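Local coordinates for pirin family protein (Acinetobacter baumannii, PDB 6D0P), which probably acts as an iron-dependent quercetin 2,3-dioxygenase of the pirin family, opening flavonols with oxygen at a metal centre in its cupin fold, at residues D21-Y26 with Q59-H64; E79-D84 with E109-P114. All coordinates share one frame; numbering follows the deposited sequence.

Both contacts lie in the N-terminal cupin domain of this pirin and meet at its metal site, their centres about 10 Å apart. Interaction 1 comes first along the chain and interaction 2 follows in series. They share one antiparallel sheet, in which strand 106-112 runs between 60-62 and 80-84: interaction 1 brings the turn before strand 23-30 against strand 60-62, and interaction 2 pairs 80-84 with 109-112. Val61 N probably bonds to Glu110 O, and Gly22 O receives His112 NE2, so the two contacts are knitted together directly. His64 from one and Glu110 from the other bind the same manganese, with His66 and His108 completing the protein ligands.

Interaction 1 (D21-Y26 with Q59-H64); sequences DGFPVY and QGVGSH. With MN (manganese (II) ion), chain G.
Phe23 lays one corner of its ring against the backbone of Gly60, with CE2 3.6 Å from Gly60 CA and the N of Val61 at the ring edge, close to its plane. In the cupin domain, the turn entering strand 23-30 here meets strand 60-62 of a different sheet, the chain that leads on to the metal ligand His64. Phe23 CG stands beside its own backbone N (chi1 -57°), and from there the ring reaches across to the glycine and, beyond it, to the CG1 methyl of Val61; its other contacts include Glu110. Glycine suits both chains here. Gly22 and Gly60 bring their CA atoms to 3.7 Å, and the backbones come so close that only a residue without a side chain suits position 22, while Gly60 also has backbone angles that favour glycine.

Asp21 fastens the outer end with two bonds to one residue. Its backbone N gives a bent bond to Gly60 O (3.0 Å), and Gly60 N returns a straighter one to Asp21 OD1 (2.9 Å, 161° at the hydrogen), arriving nearly in line with the C-O bond. The short carboxylate can do this because CG sits between the backbone N and the carbonyl carbon (chi1 58°), which turns OD1 toward Gly60 N. Asp21 OD2 accepts a hydrogen bond from a water, which itself accepts one from Gln59 NE2.

At the far end of 59-64, His64 binds manganese through NE2 at 2.2 Å, while its ND1 donates to Gly62 O in the plane of the imidazole, 2.8 Å away, fixing the ring's rotation.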
loop_
_atom_site.group_PDB
_atom_site.type_symbol
_atom_site.label_atom_id
_atom_site.label_comp_id
_atom_site.label_asym_id
_atom_site.label_seq_id
_atom_site.Cartn_x
_atom_site.Cartn_y
_atom_site.Cartn_z
ATOM N N ASP A 21 0.705 -13.064 -14.074
ATOM C CA ASP A 21 0.716 -14.445 -13.640
ATOM C C ASP A 21 1.564 -14.573 -12.363
ATOM O O ASP A 21 1.843 -15.690 -11.930
ATOM C CB ASP A 21 1.190 -15.398 -14.747
ATOM C CG ASP A 21 2.575 -15.103 -15.286
ATOM O OD1 ASP A 21 3.178 -14.079 -14.865
ATOM O OD2 ASP A 21 3.043 -15.893 -16.126
ATOM N N GLY A 22 1.913 -13.457 -11.720
ATOM C CA GLY A 22 2.756 -13.522 -10.519
ATOM C C GLY A 22 2.135 -12.880 -9.275
ATOM O O GLY A 22 2.738 -12.970 -8.195
ATOM N N PHE A 23 0.977 -12.212 -9.379
ATOM C CA PHE A 23 0.415 -11.540 -8.193
ATOM C C PHE A 23 -1.041 -11.966 -7.961
ATOM O O PHE A 23 -1.932 -11.375 -8.518
ATOM C CB PHE A 23 0.514 -10.018 -8.332
ATOM C CG PHE A 23 1.919 -9.521 -8.561
ATOM C CD1 PHE A 23 2.784 -9.310 -7.504
ATOM C CD2 PHE A 23 2.378 -9.273 -9.838
ATOM C CE1 PHE A 23 4.081 -8.860 -7.726
ATOM C CE2 PHE A 23 3.673 -8.830 -10.060
ATOM C CZ PHE A 23 4.529 -8.639 -9.004
ATOM N N PRO A 24 -1.258 -12.987 -7.128
ATOM C CA PRO A 24 -2.591 -13.452 -6.767
ATOM C C PRO A 24 -3.050 -12.593 -5.591
ATOM O O PRO A 24 -2.601 -12.828 -4.476
ATOM C CB PRO A 24 -2.394 -14.917 -6.398
ATOM C CG PRO A 24 -0.999 -14.986 -5.852
ATOM C CD PRO A 24 -0.229 -13.853 -6.520
ATOM N N VAL A 25 -3.909 -11.615 -5.861
ATOM C CA VAL A 25 -4.236 -10.612 -4.858
ATOM C C VAL A 25 -5.730 -10.585 -4.509
ATOM O O VAL A 25 -6.604 -10.957 -5.287
ATOM C CB VAL A 25 -3.801 -9.217 -5.343
ATOM C CG1 VAL A 25 -2.292 -9.113 -5.508
ATOM C CG2 VAL A 25 -4.503 -8.830 -6.638
ATOM N N TYR A 26 -5.978 -10.047 -3.318
ATOM C CA TYR A 26 -7.297 -9.725 -2.816
ATOM C C TYR A 26 -7.326 -8.201 -2.737
ATOM O O TYR A 26 -6.499 -7.601 -2.006
ATOM C CB TYR A 26 -7.528 -10.320 -1.424
ATOM C CG TYR A 26 -7.458 -11.822 -1.383
ATOM C CD1 TYR A 26 -6.241 -12.488 -1.294
ATOM C CD2 TYR A 26 -8.602 -12.582 -1.534
ATOM C CE1 TYR A 26 -6.172 -13.877 -1.299
ATOM C CE2 TYR A 26 -8.551 -13.965 -1.558
ATOM C CZ TYR A 26 -7.343 -14.615 -1.408
ATOM O OH TYR A 26 -7.327 -15.977 -1.430
ATOM N N GLN A 59 7.570 -14.533 -13.743
ATOM C CA GLN A 59 6.176 -14.458 -13.350
ATOM C C GLN A 59 5.936 -13.098 -12.698
ATOM O O GLN A 59 6.682 -12.671 -11.849
ATOM C CB GLN A 59 5.832 -15.603 -12.407
ATOM C CG GLN A 59 6.001 -16.963 -13.060
ATOM C CD GLN A 59 5.500 -18.116 -12.220
ATOM O OE1 GLN A 59 6.062 -18.461 -11.175
ATOM N NE2 GLN A 59 4.492 -18.787 -12.738
ATOM N N GLY A 60 4.913 -12.429 -13.158
ATOM C CA GLY A 60 4.562 -11.123 -12.642
ATOM C C GLY A 60 3.736 -10.390 -13.668
ATOM O O GLY A 60 2.882 -11.008 -14.320
ATOM N N VAL A 61 4.028 -9.127 -13.878
ATOM C CA VAL A 61 3.255 -8.367 -14.830
ATOM C C VAL A 61 4.213 -7.597 -15.749
ATOM O O VAL A 61 5.201 -7.010 -15.305
ATOM C CB VAL A 61 2.257 -7.454 -14.089
ATOM C CG1 VAL A 61 2.963 -6.332 -13.346
ATOM C CG2 VAL A 61 1.196 -6.892 -15.015
ATOM N N GLY A 62 3.903 -7.613 -17.035
ATOM C CA GLY A 62 4.682 -6.933 -18.015
ATOM C C GLY A 62 4.436 -5.427 -18.010
ATOM O O GLY A 62 3.655 -4.883 -17.202
ATOM N N SER A 63 5.146 -4.800 -18.935
ATOM C CA SER A 63 5.214 -3.354 -19.134
ATOM C C SER A 63 3.822 -2.715 -19.052
ATOM O O SER A 63 2.929 -3.085 -19.766
ATOM C CB SER A 63 5.865 -3.049 -20.444
ATOM O OG SER A 63 5.988 -1.657 -20.596
ATOM N N HIS A 64 3.663 -1.752 -18.153
ATOM C CA HIS A 64 2.420 -1.032 -17.990
ATOM C C HIS A 64 2.742 0.376 -17.475
ATOM O O HIS A 64 3.753 0.590 -16.829
ATOM C CB HIS A 64 1.461 -1.754 -17.031
ATOM C CG HIS A 64 2.000 -1.902 -15.648
ATOM N ND1 HIS A 64 2.839 -2.937 -15.300
ATOM C CD2 HIS A 64 1.815 -1.166 -14.525
ATOM C CE1 HIS A 64 3.159 -2.828 -14.024
ATOM N NE2 HIS A 64 2.549 -1.746 -13.527
HETATM MN MN MN G . 2.919 -0.967 -11.551
HETATM O O HOH W 1 3.137 -18.450 -15.236
HETATM O O HOH W 2 3.573 -0.422 -9.238
HETATM O O HOH W 3 1.135 -1.738 -10.469
#

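Interaction 2 (E79-D84 with E109-P114); sequences EVTHKD and EEFHSP. With MN (manganese (II) ion), chain G.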
loop_
_atom_site.group_PDB
_atom_site.type_symbol
_atom_site.label_atom_id
_atom_site.label_comp_id
_atom_site.label_asym_id
_atom_site.label_seq_id
_atom_site.Cartn_x
_atom_site.Cartn_y
_atom_site.Cartn_z
ATOM N N GLU A 79 10.324 -11.935 -3.048
ATOM C CA GLU A 79 10.999 -10.721 -3.506
ATOM C C GLU A 79 10.429 -10.281 -4.852
ATOM O O GLU A 79 10.061 -11.121 -5.649
ATOM C CB GLU A 79 12.488 -10.957 -3.760
ATOM C CG GLU A 79 13.273 -11.554 -2.612
ATOM C CD GLU A 79 14.783 -11.596 -2.840
ATOM O OE1 GLU A 79 15.234 -11.563 -4.041
ATOM O OE2 GLU A 79 15.533 -11.686 -1.810
ATOM N N VAL A 80 10.431 -8.966 -5.100
ATOM C CA VAL A 80 9.929 -8.395 -6.343
ATOM C C VAL A 80 11.031 -7.556 -6.990
ATOM O O VAL A 80 11.656 -6.724 -6.323
ATOM C CB VAL A 80 8.669 -7.551 -6.082
ATOM C CG1 VAL A 80 8.218 -6.754 -7.303
ATOM C CG2 VAL A 80 7.526 -8.400 -5.556
ATOM N N THR A 81 11.287 -7.799 -8.276
ATOM C CA THR A 81 12.186 -6.988 -9.059
ATOM C C THR A 81 11.327 -6.127 -10.003
ATOM O O THR A 81 10.323 -6.608 -10.563
ATOM C CB THR A 81 13.204 -7.836 -9.822
ATOM O OG1 THR A 81 14.059 -8.455 -8.859
ATOM C CG2 THR A 81 14.056 -7.026 -10.785
ATOM N N HIS A 82 11.676 -4.859 -10.138
ATOM C CA HIS A 82 10.944 -3.955 -11.011
ATOM C C HIS A 82 11.969 -3.245 -11.896
ATOM O O HIS A 82 13.110 -3.076 -11.506
ATOM C CB HIS A 82 10.049 -2.997 -10.220
ATOM C CG HIS A 82 10.775 -2.221 -9.174
ATOM N ND1 HIS A 82 11.181 -0.925 -9.372
ATOM C CD2 HIS A 82 11.223 -2.580 -7.949
ATOM C CE1 HIS A 82 11.836 -0.507 -8.301
ATOM N NE2 HIS A 82 11.868 -1.502 -7.407
ATOM N N LYS A 83 11.540 -2.879 -13.092
ATOM C CA LYS A 83 12.397 -2.255 -14.072
ATOM C C LYS A 83 11.537 -1.330 -14.932
ATOM O O LYS A 83 10.479 -1.764 -15.390
ATOM C CB LYS A 83 13.053 -3.304 -14.981
ATOM C CG LYS A 83 13.915 -2.713 -16.086
ATOM C CD LYS A 83 14.898 -3.662 -16.742
ATOM C CE LYS A 83 14.249 -4.739 -17.578
ATOM N NZ LYS A 83 15.275 -5.513 -18.321
ATOM N N ASP A 84 12.006 -0.105 -15.166
ATOM C CA ASP A 84 11.250 0.842 -16.004
ATOM C C ASP A 84 11.869 0.957 -17.405
ATOM O O ASP A 84 12.838 0.270 -17.742
ATOM C CB ASP A 84 11.091 2.201 -15.337
ATOM C CG ASP A 84 12.392 2.940 -15.104
ATOM O OD1 ASP A 84 13.307 2.897 -15.994
ATOM O OD2 ASP A 84 12.486 3.522 -14.042
ATOM N N GLU A 109 7.745 -2.777 -15.424
ATOM C CA GLU A 109 7.366 -4.144 -15.235
ATOM C C GLU A 109 7.718 -4.523 -13.789
ATOM O O GLU A 109 8.636 -3.947 -13.198
ATOM C CB GLU A 109 8.082 -5.057 -16.229
ATOM C CG GLU A 109 9.585 -5.028 -16.066
ATOM C CD GLU A 109 10.362 -5.824 -17.101
ATOM O OE1 GLU A 109 11.438 -6.369 -16.735
ATOM O OE2 GLU A 109 9.890 -5.903 -18.258
ATOM N N GLU A 110 6.966 -5.468 -13.240
ATOM C CA GLU A 110 7.133 -5.951 -11.866
ATOM C C GLU A 110 7.029 -7.479 -11.911
ATOM O O GLU A 110 6.024 -8.031 -12.346
ATOM C CB GLU A 110 6.070 -5.356 -10.923
ATOM C CG GLU A 110 6.102 -3.837 -10.815
ATOM C CD GLU A 110 4.890 -3.151 -10.173
ATOM O OE1 GLU A 110 3.880 -2.854 -10.897
ATOM O OE2 GLU A 110 4.972 -2.866 -8.961
ATOM N N PHE A 111 8.002 -8.152 -11.335
ATOM C CA PHE A 111 7.987 -9.600 -11.401
ATOM C C PHE A 111 8.811 -10.171 -10.253
ATOM O O PHE A 111 9.603 -9.450 -9.612
ATOM C CB PHE A 111 8.549 -10.031 -12.749
ATOM C CG PHE A 111 9.854 -9.357 -13.071
ATOM C CD1 PHE A 111 9.881 -8.141 -13.732
ATOM C CD2 PHE A 111 11.054 -9.924 -12.690
ATOM C CE1 PHE A 111 11.086 -7.516 -14.004
ATOM C CE2 PHE A 111 12.259 -9.309 -12.985
ATOM C CZ PHE A 111 12.271 -8.103 -13.639
ATOM N N HIS A 112 8.665 -11.468 -10.046
ATOM C CA HIS A 112 9.374 -12.094 -8.960
ATOM C C HIS A 112 10.881 -11.943 -9.223
ATOM O O HIS A 112 11.335 -12.057 -10.374
ATOM C CB HIS A 112 9.015 -13.574 -8.824
ATOM C CG HIS A 112 7.575 -13.857 -8.533
ATOM N ND1 HIS A 112 7.058 -15.136 -8.630
ATOM C CD2 HIS A 112 6.541 -13.048 -8.214
ATOM C CE1 HIS A 112 5.761 -15.101 -8.374
ATOM N NE2 HIS A 112 5.420 -13.828 -8.107
ATOM N N SER A 113 11.659 -11.684 -8.200
ATOM C CA SER A 113 13.096 -11.561 -8.390
ATOM C C SER A 113 13.667 -12.875 -8.932
ATOM O O SER A 113 13.118 -13.939 -8.675
ATOM C CB SER A 113 13.774 -11.211 -7.114
ATOM O OG SER A 113 13.957 -12.356 -6.306
ATOM N N PRO A 114 14.784 -12.805 -9.652
ATOM C CA PRO A 114 15.420 -14.033 -10.163
ATOM C C PRO A 114 15.752 -15.022 -9.035
ATOM O O PRO A 114 15.604 -16.223 -9.214
ATOM C CB PRO A 114 16.716 -13.549 -10.824
ATOM C CG PRO A 114 16.400 -12.141 -11.268
ATOM C CD PRO A 114 15.357 -11.611 -10.298
HETATM MN MN MN G . 2.919 -0.967 -11.551
HETATM O O HOH W 2 3.573 -0.422 -9.238
HETATM O O HOH W 3 1.135 -1.738 -10.469
#
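Two antiparallel strands of the metal-bearing cupin sheet, 80-84 and 109-112, pair here. Thr81 and Phe111 form one hydrogen-bonded pair, with Thr81 N to Phe111 O at 2.7 Å; Lys83 and Glu109 form the next. Between them, in the non-hydrogen-bonded pair, His82 CB rests near Glu110 CG. The extended Glu110 chain carries OE1 to the manganese (2.2 Å), while OE2 is held by Gln127.

On the other face, in the conformer described here, Phe111 CG lies between its backbone N and carbonyl carbon (chi1 49°), which folds the ring over Thr81: Thr81 O stands 3.5 Å above the ring plane, over its centre, and Thr81 CG2 touches CZ at 3.5 Å. Glu109 lies alongside Lys83, pointing the same way; OE1 meets the aliphatic CE at 3.4 Å, but the charges remain beyond salt-bridge distance.

Just past the strand, Ser113 N bonds to Glu79 O, and its OG donates to the anti side of Glu79 OE1 (2.7 Å) and also caps Phe116 N. It is thus the N-cap of helix 114-119, which follows directly, while strand 89-92 flanks 80-84 and strand 60-62 flanks 106-112.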